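Local atomic coordinates of Ras GTPase-activating-like protein IQGAP2 (Homo sapiens, PDB entry 5CJP), a protein that probably serves as a scaffold that binds GTP-loaded Rho-family GTPases such as Cdc42 through a RasGAP-like helical domain, rather than accelerating their GTP hydrolysis. Residues D81-I86 and E215-A220; E74-K79 and K210-E215. All blocks are in the same frame, centred on the assembly; numbering follows the deposited sequence.

Contact 1: D81-I86 and E215-A220; sequences DQVQDI and EKFPDA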
ATOM      1  N   ASP E  81      19.523  29.700 -28.697  1.00 73.04           N
ATOM      2  CA  ASP E  81      20.230  30.618 -29.574  1.00 82.08           C
ATOM      3  C   ASP E  81      19.380  31.674 -30.266  1.00 90.34           C
ATOM      4  O   ASP E  81      19.858  32.777 -30.521  1.00 93.13           O
ATOM      5  CB  ASP E  81      20.973  29.815 -30.630  1.00 77.42           C
ATOM      6  CG  ASP E  81      22.037  28.928 -30.032  1.00 72.23           C
ATOM      7  OD1 ASP E  81      22.242  27.809 -30.554  1.00 69.05           O
ATOM      8  OD2 ASP E  81      22.674  29.359 -29.046  1.00 71.07           O
ATOM      9  N   GLN E  82      18.126  31.348 -30.565  1.00 99.98           N
ATOM     10  CA  GLN E  82      17.245  32.287 -31.261  1.00106.20           C
ATOM     11  C   GLN E  82      15.857  32.379 -30.631  1.00104.46           C
ATOM     12  O   GLN E  82      14.860  32.479 -31.340  1.00112.74           O
ATOM     13  CB  GLN E  82      17.127  31.854 -32.735  1.00111.92           C
ATOM     14  CG  GLN E  82      16.175  32.680 -33.608  1.00109.30           C
ATOM     15  CD  GLN E  82      14.946  31.892 -34.070  1.00108.14           C
ATOM     16  OE1 GLN E  82      14.039  32.447 -34.695  1.00106.82           O
ATOM     17  NE2 GLN E  82      14.917  30.598 -33.766  1.00105.88           N
ATOM     18  N   VAL E  83      15.780  32.370 -29.305  1.00 94.03           N
ATOM     19  CA  VAL E  83      14.472  32.411 -28.651  1.00 79.47           C
ATOM     20  C   VAL E  83      13.747  31.241 -29.295  1.00 77.89           C
ATOM     21  O   VAL E  83      14.360  30.479 -30.031  1.00 77.94           O
ATOM     22  CB  VAL E  83      13.706  33.719 -28.967  1.00 71.27           C
ATOM     23  CG1 VAL E  83      12.359  33.735 -28.256  1.00 56.70           C
ATOM     24  CG2 VAL E  83      14.522  34.913 -28.548  1.00 57.73           C
ATOM     25  N   GLN E  84      12.461  31.081 -29.038  1.00 73.67           N
ATOM     26  CA  GLN E  84      11.727  29.981 -29.647  1.00 71.66           C
ATOM     27  C   GLN E  84      12.372  28.616 -29.387  1.00 69.27           C
ATOM     28  O   GLN E  84      11.713  27.580 -29.511  1.00 67.21           O
ATOM     29  CB  GLN E  84      11.607  30.202 -31.157  1.00 72.02           C
ATOM     30  CG  GLN E  84      11.055  28.991 -31.890  1.00 74.42           C
ATOM     31  CD  GLN E  84      11.020  29.148 -33.399  1.00 75.02           C
ATOM     32  OE1 GLN E  84      10.200  29.890 -33.940  1.00 76.45           O
ATOM     33  NE2 GLN E  84      11.912  28.442 -34.087  1.00 74.18           N
ATOM     34  N   ASP E  85      13.655  28.624 -29.028  1.00 67.69           N
ATOM     35  CA  ASP E  85      14.388  27.400 -28.739  1.00 67.51           C
ATOM     36  C   ASP E  85      13.956  26.813 -27.396  1.00 65.08           C
ATOM     37  O   ASP E  85      14.014  25.597 -27.209  1.00 63.58           O
ATOM     38  CB  ASP E  85      15.905  27.656 -28.732  1.00 73.30           C
ATOM     39  CG  ASP E  85      16.510  27.698 -30.139  1.00 77.82           C
ATOM     40  OD1 ASP E  85      16.245  26.771 -30.931  1.00 79.72           O
ATOM     41  OD2 ASP E  85      17.262  28.652 -30.451  1.00 81.62           O
ATOM     42  N   ILE E  86      13.527  27.666 -26.461  1.00 62.76           N
ATOM     43  CA  ILE E  86      13.069  27.172 -25.160  1.00 61.96           C
ATOM     44  C   ILE E  86      11.757  26.446 -25.385  1.00 61.52           C
ATOM     45  O   ILE E  86      11.262  25.776 -24.490  1.00 63.95           O
ATOM     46  CB  ILE E  86      12.788  28.283 -24.118  1.00 62.45           C
ATOM     47  CG1 ILE E  86      13.209  29.632 -24.656  1.00 62.10           C
ATOM     48  CG2 ILE E  86      13.493  27.983 -22.823  1.00 60.14           C
ATOM     49  CD1 ILE E  86      12.288  30.126 -25.684  1.00 72.65           C
ATOM     50  N   GLU E 215      16.525  38.666 -20.868  1.00 77.09           N
ATOM     51  CA  GLU E 215      17.885  39.017 -20.496  1.00 80.00           C
ATOM     52  C   GLU E 215      18.867  38.647 -21.608  1.00 74.64           C
ATOM     53  O   GLU E 215      19.817  39.384 -21.861  1.00 73.11           O
ATOM     54  CB  GLU E 215      18.287  38.307 -19.202  1.00 91.72           C
ATOM     55  CG  GLU E 215      19.649  38.731 -18.661  1.00106.42           C
ATOM     56  CD  GLU E 215      20.335  37.641 -17.849  1.00114.29           C
ATOM     57  OE1 GLU E 215      21.428  37.906 -17.298  1.00117.57           O
ATOM     58  OE2 GLU E 215      19.787  36.519 -17.770  1.00117.65           O
ATOM     59  N   LYS E 216      18.625  37.516 -22.271  1.00 67.97           N
ATOM     60  CA  LYS E 216      19.503  37.038 -23.337  1.00 62.97           C
ATOM     61  C   LYS E 216      19.159  37.589 -24.720  1.00 63.26           C
ATOM     62  O   LYS E 216      20.036  37.749 -25.562  1.00 60.56           O
ATOM     63  CB  LYS E 216      19.494  35.505 -23.387  1.00 57.98           C
ATOM     64  CG  LYS E 216      20.454  34.915 -24.423  1.00 51.33           C
ATOM     65  CD  LYS E 216      20.570  33.401 -24.298  1.00 50.23           C
ATOM     66  CE  LYS E 216      21.629  32.851 -25.231  1.00 51.06           C
ATOM     67  NZ  LYS E 216      21.963  31.412 -24.979  1.00 52.11           N
ATOM     68  N   PHE E 217      17.885  37.865 -24.955  1.00 66.09           N
ATOM     69  CA  PHE E 217      17.452  38.410 -26.233  1.00 69.33           C
ATOM     70  C   PHE E 217      16.713  39.734 -26.027  1.00 73.36           C
ATOM     71  O   PHE E 217      15.492  39.805 -26.149  1.00 74.94           O
ATOM     72  CB  PHE E 217      16.538  37.418 -26.945  1.00 65.77           C
ATOM     73  CG  PHE E 217      17.143  36.057 -27.136  1.00 61.35           C
ATOM     74  CD1 PHE E 217      17.093  35.103 -26.120  1.00 59.51           C
ATOM     75  CD2 PHE E 217      17.746  35.716 -28.344  1.00 59.13           C
ATOM     76  CE1 PHE E 217      17.627  33.836 -26.305  1.00 56.50           C
ATOM     77  CE2 PHE E 217      18.287  34.449 -28.540  1.00 57.73           C
ATOM     78  CZ  PHE E 217      18.225  33.506 -27.516  1.00 57.59           C
ATOM     79  N   PRO E 218      17.453  40.812 -25.723  1.00 78.84           N
ATOM     80  CA  PRO E 218      16.857  42.136 -25.494  1.00 82.32           C
ATOM     81  C   PRO E 218      16.001  42.623 -26.655  1.00 83.78           C
ATOM     82  O   PRO E 218      15.113  43.452 -26.474  1.00 82.27           O
ATOM     83  CB  PRO E 218      18.073  43.028 -25.261  1.00 82.79           C
ATOM     84  CG  PRO E 218      19.074  42.078 -24.665  1.00 81.39           C
ATOM     85  CD  PRO E 218      18.915  40.866 -25.549  1.00 78.41           C
ATOM     86  N   ASP E 219      16.265  42.103 -27.845  1.00 87.79           N
ATOM     87  CA  ASP E 219      15.511  42.486 -29.034  1.00 90.37           C
ATOM     88  C   ASP E 219      14.197  41.757 -29.195  1.00 85.79           C
ATOM     89  O   ASP E 219      13.540  41.883 -30.217  1.00 84.32           O
ATOM     90  CB  ASP E 219      16.328  42.247 -30.295  1.00102.05           C
ATOM     91  CG  ASP E 219      17.514  43.134 -30.365  1.00110.58           C
ATOM     92  OD1 ASP E 219      17.542  44.130 -29.616  1.00116.07           O
ATOM     93  OD2 ASP E 219      18.412  42.837 -31.177  1.00116.65           O
ATOM     94  N   ALA E 220      13.829  40.966 -28.200  1.00 81.10           N
ATOM     95  CA  ALA E 220      12.571  40.236 -28.264  1.00 77.56           C
ATOM     96  C   ALA E 220      11.484  41.179 -27.760  1.00 76.03           C
ATOM     97  O   ALA E 220      11.691  41.908 -26.786  1.00 76.42           O
ATOM     98  CB  ALA E 220      12.645  39.003 -27.390  1.00 74.53           C
TER
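The ring of Phe-217 packs against residues 81-83, and these three successive residues meet it in different ways. A methyl of Val-83, CG2, lies over one face and makes a CH-pi contact displaced toward the ring's rim; the two are modelled too tightly for the spacing to be trusted. At the ring edge, near its plane, sits the carbonyl oxygen of Asp-81, while Gln-82 CA approaches Phe-217 CE2 obliquely at 3.6 Å. With chi1 at -55°, Phe-217 CG lies anti to the carbonyl carbon, an orientation that carries the ring to the loop of residues 81-84. Replacing Phe-217 with an alanine would probably leave the Val-83 methyl without its aromatic partner and open a gap beside the Asp-81 carbonyl. A second shell shapes the loop: Asp-85 OD2 accepts hydrogen bonds from Gln-82 N at 2.8 Å, nearly along its C-O axis, and from Asp-81 N at 3.0 Å, from above the carboxylate plane. Across from this loop, Phe-217 opens a type I turn closed by the bond from Ala-220 N to Phe-217 O. The contact thus lies where helix 200-216 gives way to a turn, with Val-83 also reaching Ile-213 of that helix and Ile-228 of helix 222-243.

Contact 2: E74-K79 and K210-E215; sequences EEIKSK and KNSIHE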
ATOM      1  N   GLU E  74      19.940  27.699 -16.892  1.00 63.80           N
ATOM      2  CA  GLU E  74      21.047  26.889 -17.375  1.00 70.34           C
ATOM      3  C   GLU E  74      20.722  26.533 -18.823  1.00 63.76           C
ATOM      4  O   GLU E  74      21.543  26.693 -19.723  1.00 59.79           O
ATOM      5  CB  GLU E  74      21.160  25.612 -16.544  1.00 88.65           C
ATOM      6  CG  GLU E  74      22.442  24.842 -16.748  1.00113.97           C
ATOM      7  CD  GLU E  74      23.603  25.446 -15.990  1.00127.01           C
ATOM      8  OE1 GLU E  74      24.678  25.626 -16.599  1.00132.30           O
ATOM      9  OE2 GLU E  74      23.444  25.732 -14.783  1.00133.22           O
ATOM     10  N   GLU E  75      19.502  26.057 -19.028  1.00 57.47           N
ATOM     11  CA  GLU E  75      19.012  25.654 -20.341  1.00 54.13           C
ATOM     12  C   GLU E  75      19.058  26.789 -21.361  1.00 52.81           C
ATOM     13  O   GLU E  75      19.566  26.626 -22.477  1.00 48.44           O
ATOM     14  CB  GLU E  75      17.573  25.164 -20.202  1.00 52.58           C
ATOM     15  CG  GLU E  75      16.883  24.750 -21.492  1.00 54.48           C
ATOM     16  CD  GLU E  75      17.329  23.387 -21.985  1.00 54.95           C
ATOM     17  OE1 GLU E  75      17.951  22.663 -21.188  1.00 56.74           O
ATOM     18  OE2 GLU E  75      17.045  23.035 -23.156  1.00 55.65           O
ATOM     19  N   ILE E  76      18.503  27.932 -20.973  1.00 53.57           N
ATOM     20  CA  ILE E  76      18.459  29.099 -21.839  1.00 55.74           C
ATOM     21  C   ILE E  76      19.845  29.562 -22.273  1.00 62.83           C
ATOM     22  O   ILE E  76      20.161  29.538 -23.469  1.00 61.97           O
ATOM     23  CB  ILE E  76      17.706  30.239 -21.161  1.00 50.65           C
ATOM     24  CG1 ILE E  76      16.238  29.849 -21.028  1.00 46.60           C
ATOM     25  CG2 ILE E  76      17.830  31.506 -21.959  1.00 45.45           C
ATOM     26  CD1 ILE E  76      15.529  30.575 -19.927  1.00 72.65           C
ATOM     27  N   LYS E  77      20.679  29.981 -21.325  1.00 71.21           N
ATOM     28  CA  LYS E  77      22.020  30.409 -21.699  1.00 80.92           C
ATOM     29  C   LYS E  77      22.930  29.203 -21.850  1.00 75.10           C
ATOM     30  O   LYS E  77      23.836  29.012 -21.052  1.00 73.99           O
ATOM     31  CB  LYS E  77      22.620  31.350 -20.654  1.00 99.39           C
ATOM     32  CG  LYS E  77      23.938  31.959 -21.125  1.00125.63           C
ATOM     33  CD  LYS E  77      24.665  32.717 -20.031  1.00140.45           C
ATOM     34  CE  LYS E  77      26.009  33.223 -20.537  1.00146.93           C
ATOM     35  NZ  LYS E  77      26.823  33.850 -19.458  1.00149.30           N
ATOM     36  N   SER E  78      22.683  28.397 -22.877  1.00 70.07           N
ATOM     37  CA  SER E  78      23.470  27.193 -23.119  1.00 65.64           C
ATOM     38  C   SER E  78      22.928  26.381 -24.292  1.00 63.13           C
ATOM     39  O   SER E  78      23.675  25.701 -24.982  1.00 62.23           O
ATOM     40  CB  SER E  78      23.478  26.316 -21.870  1.00 65.12           C
ATOM     41  OG  SER E  78      24.044  25.049 -22.147  1.00 67.36           O
ATOM     42  N   LYS E  79      21.623  26.443 -24.504  1.00 62.20           N
ATOM     43  CA  LYS E  79      21.014  25.709 -25.599  1.00 62.53           C
ATOM     44  C   LYS E  79      20.049  26.587 -26.383  1.00 61.32           C
ATOM     45  O   LYS E  79      19.531  26.172 -27.415  1.00 61.48           O
ATOM     46  CB  LYS E  79      20.265  24.480 -25.079  1.00 65.20           C
ATOM     47  CG  LYS E  79      21.144  23.371 -24.525  1.00 66.15           C
ATOM     48  CD  LYS E  79      20.287  22.146 -24.311  1.00 68.19           C
ATOM     49  CE  LYS E  79      21.092  20.919 -23.958  1.00 69.57           C
ATOM     50  NZ  LYS E  79      20.174  19.748 -23.844  1.00 70.02           N
ATOM     51  N   LYS E 210      10.323  34.204 -18.593  1.00 53.22           N
ATOM     52  CA  LYS E 210      10.247  35.458 -19.332  1.00 56.19           C
ATOM     53  C   LYS E 210      11.447  36.377 -19.111  1.00 57.65           C
ATOM     54  O   LYS E 210      12.078  36.811 -20.065  1.00 55.88           O
ATOM     55  CB  LYS E 210       8.950  36.197 -18.966  1.00 56.96           C
ATOM     56  CG  LYS E 210       8.860  37.627 -19.477  1.00 56.79           C
ATOM     57  CD  LYS E 210       7.422  38.010 -19.787  1.00 57.51           C
ATOM     58  CE  LYS E 210       7.046  39.364 -19.215  1.00 57.90           C
ATOM     59  NZ  LYS E 210       6.837  39.275 -17.744  1.00 59.09           N
ATOM     60  N   ASN E 211      11.762  36.668 -17.854  1.00 61.24           N
ATOM     61  CA  ASN E 211      12.869  37.558 -17.538  1.00 64.22           C
ATOM     62  C   ASN E 211      14.208  37.013 -17.975  1.00 65.25           C
ATOM     63  O   ASN E 211      15.178  37.754 -18.076  1.00 67.38           O
ATOM     64  CB  ASN E 211      12.917  37.849 -16.038  1.00 66.33           C
ATOM     65  CG  ASN E 211      11.623  38.462 -15.523  1.00 64.53           C
ATOM     66  OD1 ASN E 211      10.824  38.997 -16.298  1.00 64.18           O
ATOM     67  ND2 ASN E 211      11.416  38.395 -14.209  1.00 63.61           N
ATOM     68  N   SER E 212      14.261  35.717 -18.238  1.00 65.22           N
ATOM     69  CA  SER E 212      15.503  35.085 -18.641  1.00 63.02           C
ATOM     70  C   SER E 212      15.696  35.225 -20.144  1.00 64.68           C
ATOM     71  O   SER E 212      16.792  35.602 -20.609  1.00 66.81           O
ATOM     72  CB  SER E 212      15.478  33.622 -18.243  1.00 59.47           C
ATOM     73  OG  SER E 212      16.741  33.037 -18.446  1.00 52.95           O
ATOM     74  N   ILE E 213      14.644  34.918 -20.909  1.00 63.68           N
ATOM     75  CA  ILE E 213      14.726  35.055 -22.370  1.00 61.42           C
ATOM     76  C   ILE E 213      14.993  36.512 -22.707  1.00 65.14           C
ATOM     77  O   ILE E 213      15.789  36.807 -23.592  1.00 64.93           O
ATOM     78  CB  ILE E 213      13.431  34.581 -23.092  1.00 55.87           C
ATOM     79  CG1 ILE E 213      13.428  33.063 -23.175  1.00 50.07           C
ATOM     80  CG2 ILE E 213      13.344  35.098 -24.463  1.00 52.26           C
ATOM     81  CD1 ILE E 213      13.618  32.494 -21.900  1.00 72.65           C
ATOM     82  N   HIS E 214      14.343  37.419 -21.985  1.00 68.12           N
ATOM     83  CA  HIS E 214      14.524  38.846 -22.214  1.00 71.78           C
ATOM     84  C   HIS E 214      15.942  39.263 -21.895  1.00 73.53           C
ATOM     85  O   HIS E 214      16.502  40.129 -22.554  1.00 73.86           O
ATOM     86  CB  HIS E 214      13.568  39.663 -21.344  1.00 74.71           C
ATOM     87  CG  HIS E 214      13.769  41.148 -21.447  1.00 79.62           C
ATOM     88  ND1 HIS E 214      13.342  42.029 -20.476  1.00 81.41           N
ATOM     89  CD2 HIS E 214      14.349  41.906 -22.408  1.00 81.91           C
ATOM     90  CE1 HIS E 214      13.652  43.262 -20.832  1.00 82.47           C
ATOM     91  NE2 HIS E 214      14.265  43.217 -22.000  1.00 83.28           N
ATOM     92  N   GLU E 215      16.525  38.666 -20.868  1.00 77.09           N
ATOM     93  CA  GLU E 215      17.885  39.017 -20.496  1.00 80.00           C
ATOM     94  C   GLU E 215      18.867  38.647 -21.608  1.00 74.64           C
ATOM     95  O   GLU E 215      19.817  39.384 -21.861  1.00 73.11           O
ATOM     96  CB  GLU E 215      18.287  38.307 -19.202  1.00 91.72           C
ATOM     97  CG  GLU E 215      19.649  38.731 -18.661  1.00106.42           C
ATOM     98  CD  GLU E 215      20.335  37.641 -17.849  1.00114.29           C
ATOM     99  OE1 GLU E 215      21.428  37.906 -17.298  1.00117.57           O
ATOM    100  OE2 GLU E 215      19.787  36.519 -17.770  1.00117.65           O
TER
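Ile-76 and Ile-213 supply the apolar part of this buried helix-helix contact. Their side chains cross at about a right angle, and the terminal methyls do the touching: Ile-76 CD1 lies 3.4 Å from Ile-213 CD1. The latter also approaches Ile-76 CG1, at 3.8 Å, and so rests against the end of the longer branch of Ile-76. In Ile-76 that branch leaves anti to the carbonyl carbon (chi1 -67°) and extends at chi2 156°, which takes CD1 across to the facing helix.

The second kind of contact is methyl against hydroxymethyl. Ser-212 brings both CB and OG to Ile-76 CD1, with CB at 3.5 Å. Its hydroxyl is anti to the backbone N (chi1 -171°) and faces the isoleucine, whose CG2 is 4.0 Å from Ser-212 OG. This is van der Waals packing of a polar atom on a methyl.

Backbone bonds hold the two frames. His-214 N donates to Lys-210 O and Glu-215 N to Asn-211 O, both steps of a regular helix, whereas Lys-77 centres an inverse gamma turn with a weak bond from Ser-78 N to Ile-76 O.

Ile-86 packs on both isoleucines, and Leu-225 and Ile-228 of helix 222-243 add to the cover of Ile-213. The arrangement is helix-helix packing within the mostly helical RasGAP-like domain, joining the later part of helix 58-79 to helix 200-216.

Contacts 1 and 2 form one continuous patch, their centres about 7 Å apart, built where helix 200-216 meets the end of helix 58-79 and the loop after it. Lys-216 ties them directly: its NZ lies 3.0 Å from Ile-76 O, a probable hydrogen bond, and also bonds Val-80 O. An apolar bridge runs alongside, with Ile-86 CG1 3.7 Å from Ile-213 CG1. Contact 2 is buried, contact 1 lies at the surface, where the Gln-82 side chain is about 6 Å from a bound GTP and Gln-84 meets the backbone of another protein's chain. A separate GTP site, with Arg-59 and Glu-60 among its residues, lies near the start of helix 58-79, whose later turns carry contact 2.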